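Local coordinates for major capsid protein (Faustovirus, PDB 5J7O) that probably builds the outer protein shell of a large double-stranded DNA virus as a trimeric, double jelly-roll major capsid protein, at residues 197-205 with 418-426; 440-449 with 583-594. One frame throughout, in Å; residues are numbered along the deposited sequence.

Interaction 1: 197-205 with 418-426; sequences PLDEYTALA and IRVYREQVQ
Two carboxylates, those of Asp199 and Glu423, tie the edge strand 196-202 of one four-stranded sheet to the edge strand 415-428 of another. The short strand axes pass 5.9 Å apart at 45°, and each of the two hydrogen bonds between the segments uses a carboxylate oxygen as acceptor, one from a backbone amide and one from a hydroxyl. With CG anti to the backbone N (chi1 -170°), Asp199 reaches across the gap, and its OD1 takes the amide hydrogen of Tyr421 N at 3.0 Å, on the syn side of the carboxylate and slightly out of its plane. OD2 is buried without a polar partner; its nearest neighbour across the contact is Tyr421 CD2, and the carboxylate lies nearly parallel to that ring.

At the other end, Thr202 OG1 donates to the syn lone pair of Glu423 OE1 over 2.6 Å. The glutamate gets there by extending fully beyond CG. Thr202 is also the N-cap of helix 203-212, and its OG1 accepts a weak bond from Leu204 N, so one hydroxyl serves both the helix start and the neighbouring sheet. Leu204 CD1 meets Val425 CG2 tip to tip at 3.6 Å.

Between the carboxylates, Tyr201 and Tyr421 run side by side with ring planes at 58°. Tyr201 CB sits over one face of the Tyr421 ring, 3.9 Å from its centroid, while Ala205 CB touches CD1 of that ring. Both phenol groups end on the backbone of Leu300, Tyr421 OH at its O and Tyr201 OH at its N.

Such chemistry joins the sheets through a few directed side-chain bonds around an aromatic pair. The burial of OD2 without a polar partner may favour protonation of Asp199, although the N-H at OD1 would work against it.

Interaction 2: 440-449 with 583-594; sequences LKWPVEFIYL and HVNISRAREFYI
An isolated antiparallel bridge and a short capped helix close one end of the space between two four-stranded sheets, one containing strand 444-453 and the other strand 592-597. Val444 and Val584 form a hydrogen-bonded pair: Val444 N gives to a lone pair of Val584 O at 3.2 Å, and Val584 N returns a bond to Val444 O at 2.9 Å. Each carbonyl also receives a CA-H...O contact, Val584 O from Pro443 CA and Val444 O from His583 CA.

Pro443 is wedged between two side chains. Its CB lies 3.5 Å from His583 CD2, whereas its CD rests on Ile586 CG1, also at 3.5 Å. Ile586 CD1 continues to the edge of the Trp442 ring, near the ring plane. Beyond the histidine ring, His583 NE2 bonds to Asp16 of the second subunit, whose Ala15 packs on Pro443. Asn585 caps helix 586-589: its OD1 takes Arg588 N almost along the C=O axis and accepts Ser587 OG from above the carbonyl plane.

Deeper between the sheets the contact is wholly apolar. Phe592, its CG anti to the backbone N (chi1 -165°), projects toward strand 444-453 and lies beneath Leu440 CD1, which stands over one ring face, 4.0 Å from the centroid. Ile447 and Phe592 approach from opposite directions, CD1 meeting CE1 obliquely at 3.8 Å. The axes of the short strands 446-449 and 592-594 come no nearer than 11.5 Å, and Leu449 and Ile594 slide past one another in the gap, CD2 against CG2 at 3.9 Å.

Polar pairing is thus confined to the end where the chains come together, and the widening interior is filled by branched aliphatic groups around a phenylalanine. The bridge end, through His583, also takes part in the trimer interface.

In the fold
Strands 415-428 and 444-453 lie in the same four-stranded sheet, separated by strand 607-620, so interactions 1 and 2 join that sheet to two different neighbours. Interaction 1 is partly buried and lies within one subunit; two carboxylates, bonded by a hydroxyl and a backbone amide, flank an aromatic pair. Interaction 2, its centre about 14 Å away, is more deeply buried and mostly aliphatic, yet one end meets a second subunit. The two touch directly: Arg419 NH2 forms a 2.6 Å salt bridge with Glu445 OE2, and Val420 CG2 packs on Trp442 CZ3. Residues 418-426 therefore bear on 197-205 from one side and on 440-449 from another, linking the contacts within the double jelly-roll.

Interaction 1: 197-205 with 418-426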
loop_
_atom_site.group_PDB
_atom_site.type_symbol
_atom_site.label_atom_id
_atom_site.label_comp_id
_atom_site.label_asym_id
_atom_site.label_seq_id
_atom_site.Cartn_x
_atom_site.Cartn_y
_atom_site.Cartn_z
ATOM N N PRO B 197 37.595 1.531 -15.951
ATOM C CA PRO B 197 36.262 1.630 -15.345
ATOM C C PRO B 197 36.232 2.699 -14.266
ATOM O O PRO B 197 36.860 2.543 -13.214
ATOM C CB PRO B 197 36.031 0.230 -14.763
ATOM C CG PRO B 197 36.921 -0.662 -15.562
ATOM C CD PRO B 197 38.135 0.163 -15.879
ATOM N N LEU B 198 35.523 3.799 -14.520
ATOM C CA LEU B 198 35.412 4.844 -13.509
ATOM C C LEU B 198 34.408 4.457 -12.432
ATOM O O LEU B 198 34.605 4.772 -11.253
ATOM C CB LEU B 198 35.030 6.172 -14.166
ATOM C CG LEU B 198 35.244 7.450 -13.349
ATOM C CD1 LEU B 198 35.522 8.630 -14.265
ATOM C CD2 LEU B 198 34.045 7.746 -12.469
ATOM N N ASP B 199 33.331 3.776 -12.817
ATOM C CA ASP B 199 32.368 3.246 -11.863
ATOM C C ASP B 199 31.556 2.162 -12.552
ATOM O O ASP B 199 31.323 2.218 -13.763
ATOM C CB ASP B 199 31.445 4.338 -11.311
ATOM C CG ASP B 199 30.606 3.852 -10.145
ATOM O OD1 ASP B 199 31.068 2.944 -9.422
ATOM O OD2 ASP B 199 29.488 4.374 -9.951
ATOM N N GLU B 200 31.128 1.177 -11.767
ATOM C CA GLU B 200 30.394 0.046 -12.310
ATOM C C GLU B 200 29.598 -0.622 -11.200
ATOM O O GLU B 200 29.979 -0.571 -10.027
ATOM C CB GLU B 200 31.337 -0.966 -12.965
ATOM C CG GLU B 200 32.499 -1.372 -12.078
ATOM C CD GLU B 200 33.299 -2.521 -12.652
ATOM O OE1 GLU B 200 32.738 -3.295 -13.457
ATOM O OE2 GLU B 200 34.489 -2.651 -12.296
ATOM N N TYR B 201 28.488 -1.248 -11.587
ATOM C CA TYR B 201 27.668 -2.010 -10.657
ATOM C C TYR B 201 27.043 -3.178 -11.406
ATOM O O TYR B 201 27.069 -3.240 -12.638
ATOM C CB TYR B 201 26.595 -1.134 -9.998
ATOM C CG TYR B 201 25.597 -0.521 -10.958
ATOM C CD1 TYR B 201 24.469 -1.225 -11.363
ATOM C CD2 TYR B 201 25.774 0.766 -11.445
ATOM C CE1 TYR B 201 23.554 -0.669 -12.235
ATOM C CE2 TYR B 201 24.862 1.331 -12.317
ATOM C CZ TYR B 201 23.755 0.609 -12.708
ATOM O OH TYR B 201 22.843 1.166 -13.575
ATOM N N THR B 202 26.477 -4.108 -10.647
ATOM C CA THR B 202 25.872 -5.310 -11.201
ATOM C C THR B 202 24.370 -5.311 -10.918
ATOM O O THR B 202 23.813 -4.344 -10.391
ATOM C CB THR B 202 26.535 -6.566 -10.632
ATOM O OG1 THR B 202 26.234 -6.676 -9.235
ATOM C CG2 THR B 202 28.043 -6.509 -10.815
ATOM N N ALA B 203 23.717 -6.418 -11.281
ATOM C CA ALA B 203 22.323 -6.609 -10.896
ATOM C C ALA B 203 22.181 -6.710 -9.384
ATOM O O ALA B 203 21.117 -6.400 -8.838
ATOM C CB ALA B 203 21.759 -7.861 -11.568
ATOM N N LEU B 204 23.243 -7.138 -8.696
ATOM C CA LEU B 204 23.210 -7.196 -7.239
ATOM C C LEU B 204 23.059 -5.806 -6.637
ATOM O O LEU B 204 22.298 -5.615 -5.681
ATOM C CB LEU B 204 24.471 -7.881 -6.718
ATOM C CG LEU B 204 24.600 -9.342 -7.142
ATOM C CD1 LEU B 204 25.883 -9.949 -6.616
ATOM C CD2 LEU B 204 23.399 -10.119 -6.648
ATOM N N ALA B 205 23.775 -4.821 -7.180
ATOM C CA ALA B 205 23.580 -3.448 -6.727
ATOM C C ALA B 205 22.202 -2.935 -7.121
ATOM O O ALA B 205 21.582 -2.167 -6.377
ATOM C CB ALA B 205 24.673 -2.544 -7.293
ATOM N N ILE B 418 32.341 12.045 -5.671
ATOM C CA ILE B 418 31.571 11.021 -6.359
ATOM C C ILE B 418 31.387 9.842 -5.415
ATOM O O ILE B 418 32.151 9.648 -4.466
ATOM C CB ILE B 418 32.237 10.559 -7.677
ATOM C CG1 ILE B 418 33.383 9.586 -7.396
ATOM C CG2 ILE B 418 32.752 11.750 -8.472
ATOM C CD1 ILE B 418 34.017 9.020 -8.649
ATOM N N ARG B 419 30.344 9.060 -5.678
ATOM C CA ARG B 419 30.085 7.819 -4.963
ATOM C C ARG B 419 30.161 6.665 -5.950
ATOM O O ARG B 419 29.556 6.721 -7.026
ATOM C CB ARG B 419 28.721 7.841 -4.270
ATOM C CG ARG B 419 28.764 8.238 -2.799
ATOM C CD ARG B 419 28.928 9.738 -2.616
ATOM N NE ARG B 419 28.666 10.143 -1.236
ATOM C CZ ARG B 419 28.487 11.401 -0.846
ATOM N NH1 ARG B 419 28.540 12.386 -1.732
ATOM N NH2 ARG B 419 28.251 11.674 0.431
ATOM N N VAL B 420 30.901 5.623 -5.582
ATOM C CA VAL B 420 31.161 4.499 -6.470
ATOM C C VAL B 420 30.779 3.202 -5.771
ATOM O O VAL B 420 30.888 3.075 -4.547
ATOM C CB VAL B 420 32.636 4.459 -6.919
ATOM C CG1 VAL B 420 32.894 5.515 -7.980
ATOM C CG2 VAL B 420 33.556 4.666 -5.726
ATOM N N TYR B 421 30.326 2.234 -6.562
ATOM C CA TYR B 421 29.987 0.921 -6.039
ATOM C C TYR B 421 31.245 0.076 -5.881
ATOM O O TYR B 421 32.167 0.148 -6.696
ATOM C CB TYR B 421 28.998 0.210 -6.962
ATOM C CG TYR B 421 27.678 0.928 -7.126
ATOM C CD1 TYR B 421 26.645 0.738 -6.218
ATOM C CD2 TYR B 421 27.463 1.790 -8.192
ATOM C CE1 TYR B 421 25.436 1.391 -6.365
ATOM C CE2 TYR B 421 26.258 2.446 -8.348
ATOM C CZ TYR B 421 25.247 2.244 -7.432
ATOM O OH TYR B 421 24.046 2.895 -7.583
ATOM N N ARG B 422 31.275 -0.728 -4.820
ATOM C CA ARG B 422 32.387 -1.636 -4.556
ATOM C C ARG B 422 31.806 -2.928 -3.997
ATOM O O ARG B 422 31.391 -2.974 -2.835
ATOM C CB ARG B 422 33.400 -1.012 -3.600
ATOM C CG ARG B 422 34.552 -0.328 -4.312
ATOM C CD ARG B 422 35.395 -1.359 -5.043
ATOM N NE ARG B 422 36.444 -0.770 -5.870
ATOM C CZ ARG B 422 37.513 -1.437 -6.293
ATOM N NH1 ARG B 422 37.681 -2.707 -5.951
ATOM N NH2 ARG B 422 38.422 -0.834 -7.048
ATOM N N GLU B 423 31.793 -3.971 -4.822
ATOM C CA GLU B 423 31.049 -5.193 -4.557
ATOM C C GLU B 423 31.991 -6.376 -4.369
ATOM O O GLU B 423 33.029 -6.469 -5.030
ATOM C CB GLU B 423 30.071 -5.474 -5.706
ATOM C CG GLU B 423 29.659 -6.930 -5.873
ATOM C CD GLU B 423 28.746 -7.142 -7.065
ATOM O OE1 GLU B 423 27.967 -6.219 -7.389
ATOM O OE2 GLU B 423 28.811 -8.226 -7.682
ATOM N N GLN B 424 31.624 -7.271 -3.449
ATOM C CA GLN B 424 32.301 -8.546 -3.262
ATOM C C GLN B 424 31.267 -9.619 -2.955
ATOM O O GLN B 424 30.360 -9.405 -2.145
ATOM C CB GLN B 424 33.335 -8.489 -2.133
ATOM C CG GLN B 424 33.731 -9.857 -1.590
ATOM C CD GLN B 424 34.833 -9.788 -0.553
ATOM O OE1 GLN B 424 35.885 -9.193 -0.786
ATOM N NE2 GLN B 424 34.599 -10.402 0.602
ATOM N N VAL B 425 31.409 -10.770 -3.605
ATOM C CA VAL B 425 30.527 -11.913 -3.401
ATOM C C VAL B 425 31.386 -13.101 -2.991
ATOM O O VAL B 425 32.220 -13.571 -3.776
ATOM C CB VAL B 425 29.708 -12.236 -4.658
ATOM C CG1 VAL B 425 28.783 -13.409 -4.393
ATOM C CG2 VAL B 425 28.917 -11.018 -5.096
ATOM N N GLN B 426 31.179 -13.583 -1.770
ATOM C CA GLN B 426 31.916 -14.715 -1.221
ATOM C C GLN B 426 30.956 -15.881 -1.038
ATOM O O GLN B 426 30.006 -15.789 -0.253
ATOM C CB GLN B 426 32.567 -14.345 0.112
ATOM C CG GLN B 426 33.269 -15.502 0.808
ATOM C CD GLN B 426 34.637 -15.790 0.225
ATOM O OE1 GLN B 426 35.565 -14.994 0.371
ATOM N NE2 GLN B 426 34.769 -16.931 -0.441
#

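Interaction 2: 440-449 with 583-594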
loop_
_atom_site.group_PDB
_atom_site.type_symbol
_atom_site.label_atom_id
_atom_site.label_comp_id
_atom_site.label_asym_id
_atom_site.label_seq_id
_atom_site.Cartn_x
_atom_site.Cartn_y
_atom_site.Cartn_z
ATOM N N LEU B 440 37.220 -3.179 -0.649
ATOM C CA LEU B 440 37.166 -1.859 -0.032
ATOM C C LEU B 440 38.546 -1.210 -0.045
ATOM O O LEU B 440 39.493 -1.735 0.550
ATOM C CB LEU B 440 36.630 -1.970 1.392
ATOM C CG LEU B 440 35.247 -2.620 1.467
ATOM C CD1 LEU B 440 34.671 -2.544 2.872
ATOM C CD2 LEU B 440 34.320 -1.962 0.465
ATOM N N LYS B 441 38.653 -0.065 -0.724
ATOM C CA LYS B 441 39.888 0.703 -0.781
ATOM C C LYS B 441 39.743 2.146 -0.322
ATOM O O LYS B 441 40.760 2.779 -0.017
ATOM C CB LYS B 441 40.457 0.717 -2.211
ATOM C CG LYS B 441 41.277 -0.504 -2.593
ATOM C CD LYS B 441 40.397 -1.665 -3.023
ATOM C CE LYS B 441 41.233 -2.798 -3.596
ATOM N NZ LYS B 441 40.385 -3.902 -4.119
ATOM N N TRP B 442 38.531 2.677 -0.261
ATOM C CA TRP B 442 38.263 4.093 -0.058
ATOM C C TRP B 442 37.292 4.263 1.095
ATOM O O TRP B 442 36.741 3.281 1.602
ATOM C CB TRP B 442 37.699 4.693 -1.358
ATOM C CG TRP B 442 38.650 4.554 -2.506
ATOM C CD1 TRP B 442 40.013 4.600 -2.449
ATOM C CD2 TRP B 442 38.314 4.316 -3.878
ATOM N NE1 TRP B 442 40.545 4.418 -3.701
ATOM C CE2 TRP B 442 39.524 4.241 -4.596
ATOM C CE3 TRP B 442 37.108 4.165 -4.570
ATOM C CZ2 TRP B 442 39.563 4.021 -5.972
ATOM C CZ3 TRP B 442 37.150 3.947 -5.935
ATOM C CH2 TRP B 442 38.368 3.876 -6.622
ATOM N N PRO B 443 37.078 5.498 1.564
ATOM C CA PRO B 443 36.116 5.705 2.656
ATOM C C PRO B 443 34.742 5.167 2.291
ATOM O O PRO B 443 34.243 5.389 1.187
ATOM C CB PRO B 443 36.098 7.225 2.829
ATOM C CG PRO B 443 37.424 7.659 2.367
ATOM C CD PRO B 443 37.778 6.752 1.228
ATOM N N VAL B 444 34.132 4.452 3.232
ATOM C CA VAL B 444 32.860 3.774 3.014
ATOM C C VAL B 444 31.776 4.502 3.794
ATOM O O VAL B 444 31.908 4.717 5.005
ATOM C CB VAL B 444 32.932 2.295 3.428
ATOM C CG1 VAL B 444 31.581 1.626 3.229
ATOM C CG2 VAL B 444 34.015 1.576 2.637
ATOM N N GLU B 445 30.702 4.881 3.097
ATOM C CA GLU B 445 29.539 5.462 3.758
ATOM C C GLU B 445 28.668 4.381 4.387
ATOM O O GLU B 445 28.301 4.472 5.564
ATOM C CB GLU B 445 28.720 6.284 2.764
ATOM C CG GLU B 445 29.327 7.618 2.382
ATOM C CD GLU B 445 28.392 8.442 1.517
ATOM O OE1 GLU B 445 27.948 7.933 0.466
ATOM O OE2 GLU B 445 28.088 9.592 1.896
ATOM N N PHE B 446 28.323 3.357 3.611
ATOM C CA PHE B 446 27.505 2.256 4.103
ATOM C C PHE B 446 27.699 1.058 3.184
ATOM O O PHE B 446 28.347 1.149 2.138
ATOM C CB PHE B 446 26.028 2.651 4.202
ATOM C CG PHE B 446 25.536 3.471 3.044
ATOM C CD1 PHE B 446 25.535 4.855 3.110
ATOM C CD2 PHE B 446 25.065 2.860 1.893
ATOM C CE1 PHE B 446 25.082 5.614 2.049
ATOM C CE2 PHE B 446 24.608 3.615 0.829
ATOM C CZ PHE B 446 24.617 4.993 0.908
ATOM N N ILE B 447 27.133 -0.075 3.596
ATOM C CA ILE B 447 27.313 -1.347 2.903
ATOM C C ILE B 447 25.982 -2.087 2.868
ATOM O O ILE B 447 25.359 -2.302 3.914
ATOM C CB ILE B 447 28.386 -2.226 3.583
ATOM C CG1 ILE B 447 29.738 -1.511 3.617
ATOM C CG2 ILE B 447 28.507 -3.569 2.877
ATOM C CD1 ILE B 447 30.824 -2.281 4.339
ATOM N N TYR B 448 25.548 -2.480 1.672
ATOM C CA TYR B 448 24.421 -3.393 1.537
ATOM C C TYR B 448 24.916 -4.824 1.720
ATOM O O TYR B 448 25.929 -5.215 1.132
ATOM C CB TYR B 448 23.751 -3.240 0.171
ATOM C CG TYR B 448 23.377 -1.825 -0.215
ATOM C CD1 TYR B 448 24.149 -1.107 -1.119
ATOM C CD2 TYR B 448 22.242 -1.214 0.305
ATOM C CE1 TYR B 448 23.810 0.183 -1.486
ATOM C CE2 TYR B 448 21.895 0.077 -0.055
ATOM C CZ TYR B 448 22.683 0.770 -0.952
ATOM O OH TYR B 448 22.345 2.053 -1.317
ATOM N N LEU B 449 24.208 -5.605 2.535
ATOM C CA LEU B 449 24.656 -6.944 2.892
ATOM C C LEU B 449 23.543 -7.961 2.679
ATOM O O LEU B 449 22.358 -7.663 2.855
ATOM C CB LEU B 449 25.136 -7.002 4.351
ATOM C CG LEU B 449 25.731 -8.333 4.818
ATOM C CD1 LEU B 449 26.989 -8.667 4.029
ATOM C CD2 LEU B 449 26.015 -8.316 6.312
ATOM N N HIS B 583 32.164 8.343 7.672
ATOM C CA HIS B 583 32.669 7.274 6.820
ATOM C C HIS B 583 33.627 6.410 7.628
ATOM O O HIS B 583 34.058 6.778 8.724
ATOM C CB HIS B 583 33.367 7.828 5.575
ATOM C CG HIS B 583 34.522 8.732 5.881
ATOM N ND1 HIS B 583 34.383 10.096 6.016
ATOM C CD2 HIS B 583 35.835 8.466 6.074
ATOM C CE1 HIS B 583 35.562 10.632 6.282
ATOM N NE2 HIS B 583 36.459 9.666 6.323
ATOM N N VAL B 584 33.945 5.246 7.071
ATOM C CA VAL B 584 35.007 4.390 7.587
ATOM C C VAL B 584 36.285 4.738 6.838
ATOM O O VAL B 584 36.324 4.691 5.605
ATOM C CB VAL B 584 34.660 2.904 7.427
ATOM C CG1 VAL B 584 35.857 2.039 7.790
ATOM C CG2 VAL B 584 33.471 2.543 8.288
ATOM N N ASN B 585 37.332 5.082 7.580
ATOM C CA ASN B 585 38.538 5.614 6.971
ATOM C C ASN B 585 39.397 4.497 6.383
ATOM O O ASN B 585 39.240 3.319 6.706
ATOM C CB ASN B 585 39.313 6.429 7.997
ATOM C CG ASN B 585 39.808 5.570 9.159
ATOM O OD1 ASN B 585 40.147 4.400 8.975
ATOM N ND2 ASN B 585 39.836 6.141 10.356
ATOM N N ILE B 586 40.311 4.893 5.494
ATOM C CA ILE B 586 40.948 3.943 4.583
ATOM C C ILE B 586 41.844 2.968 5.337
ATOM O O ILE B 586 41.953 1.794 4.964
ATOM C CB ILE B 586 41.720 4.696 3.485
ATOM C CG1 ILE B 586 40.755 5.521 2.636
ATOM C CG2 ILE B 586 42.511 3.730 2.607
ATOM C CD1 ILE B 586 41.334 5.989 1.314
ATOM N N SER B 587 42.495 3.430 6.407
ATOM C CA SER B 587 43.357 2.546 7.184
ATOM C C SER B 587 42.585 1.330 7.674
ATOM O O SER B 587 43.051 0.191 7.553
ATOM C CB SER B 587 43.965 3.312 8.358
ATOM O OG SER B 587 42.957 3.800 9.225
ATOM N N ARG B 588 41.383 1.554 8.212
ATOM C CA ARG B 588 40.559 0.446 8.676
ATOM C C ARG B 588 39.898 -0.284 7.515
ATOM O O ARG B 588 39.675 -1.498 7.592
ATOM C CB ARG B 588 39.499 0.954 9.651
ATOM C CG ARG B 588 40.064 1.634 10.882
ATOM C CD ARG B 588 38.967 2.234 11.738
ATOM N NE ARG B 588 39.476 2.675 13.032
ATOM C CZ ARG B 588 38.838 3.514 13.842
ATOM N NH1 ARG B 588 37.663 4.015 13.484
ATOM N NH2 ARG B 588 39.378 3.860 15.002
ATOM N N ALA B 589 39.583 0.433 6.435
ATOM C CA ALA B 589 38.934 -0.196 5.289
ATOM C C ALA B 589 39.831 -1.224 4.615
ATOM O O ALA B 589 39.323 -2.139 3.958
ATOM C CB ALA B 589 38.504 0.867 4.276
ATOM N N ARG B 590 41.152 -1.091 4.752
ATOM C CA ARG B 590 42.078 -2.028 4.126
ATOM C C ARG B 590 42.181 -3.354 4.872
ATOM O O ARG B 590 42.675 -4.335 4.303
ATOM C CB ARG B 590 43.463 -1.388 3.994
ATOM C CG ARG B 590 43.638 -0.590 2.707
ATOM C CD ARG B 590 44.861 0.315 2.734
ATOM N NE ARG B 590 46.023 -0.322 3.349
ATOM C CZ ARG B 590 46.593 0.103 4.472
ATOM N NH1 ARG B 590 46.116 1.172 5.095
ATOM N NH2 ARG B 590 47.647 -0.533 4.967
ATOM N N GLU B 591 41.726 -3.412 6.128
ATOM C CA GLU B 591 41.641 -4.659 6.890
ATOM C C GLU B 591 40.246 -4.727 7.519
ATOM O O GLU B 591 40.070 -4.529 8.723
ATOM C CB GLU B 591 42.743 -4.752 7.945
ATOM C CG GLU B 591 42.912 -6.151 8.518
ATOM C CD GLU B 591 43.681 -6.165 9.824
ATOM O OE1 GLU B 591 43.967 -7.269 10.332
ATOM O OE2 GLU B 591 43.991 -5.073 10.346
ATOM N N PHE B 592 39.253 -5.024 6.686
ATOM C CA PHE B 592 37.843 -4.886 7.029
ATOM C C PHE B 592 37.185 -6.258 7.027
ATOM O O PHE B 592 37.351 -7.027 6.074
ATOM C CB PHE B 592 37.152 -3.954 6.031
ATOM C CG PHE B 592 35.808 -3.462 6.474
ATOM C CD1 PHE B 592 34.670 -4.222 6.260
ATOM C CD2 PHE B 592 35.679 -2.225 7.080
ATOM C CE1 PHE B 592 33.431 -3.762 6.660
ATOM C CE2 PHE B 592 34.443 -1.758 7.480
ATOM C CZ PHE B 592 33.318 -2.527 7.266
ATOM N N TYR B 593 36.425 -6.560 8.080
ATOM C CA TYR B 593 35.807 -7.870 8.237
ATOM C C TYR B 593 34.326 -7.729 8.551
ATOM O O TYR B 593 33.939 -6.931 9.411
ATOM C CB TYR B 593 36.492 -8.679 9.343
ATOM C CG TYR B 593 37.853 -9.202 8.954
ATOM C CD1 TYR B 593 38.985 -8.413 9.096
ATOM C CD2 TYR B 593 38.006 -10.485 8.444
ATOM C CE1 TYR B 593 40.233 -8.886 8.740
ATOM C CE2 TYR B 593 39.248 -10.967 8.086
ATOM C CZ TYR B 593 40.359 -10.163 8.236
ATOM O OH TYR B 593 41.600 -10.639 7.881
ATOM N N ILE B 594 33.506 -8.508 7.849
ATOM C CA ILE B 594 32.094 -8.680 8.164
ATOM C C ILE B 594 31.914 -10.111 8.650
ATOM O O ILE B 594 32.188 -11.064 7.910
ATOM C CB ILE B 594 31.195 -8.393 6.952
ATOM C CG1 ILE B 594 31.318 -6.929 6.525
ATOM C CG2 ILE B 594 29.747 -8.741 7.268
ATOM C CD1 ILE B 594 30.498 -6.581 5.301
#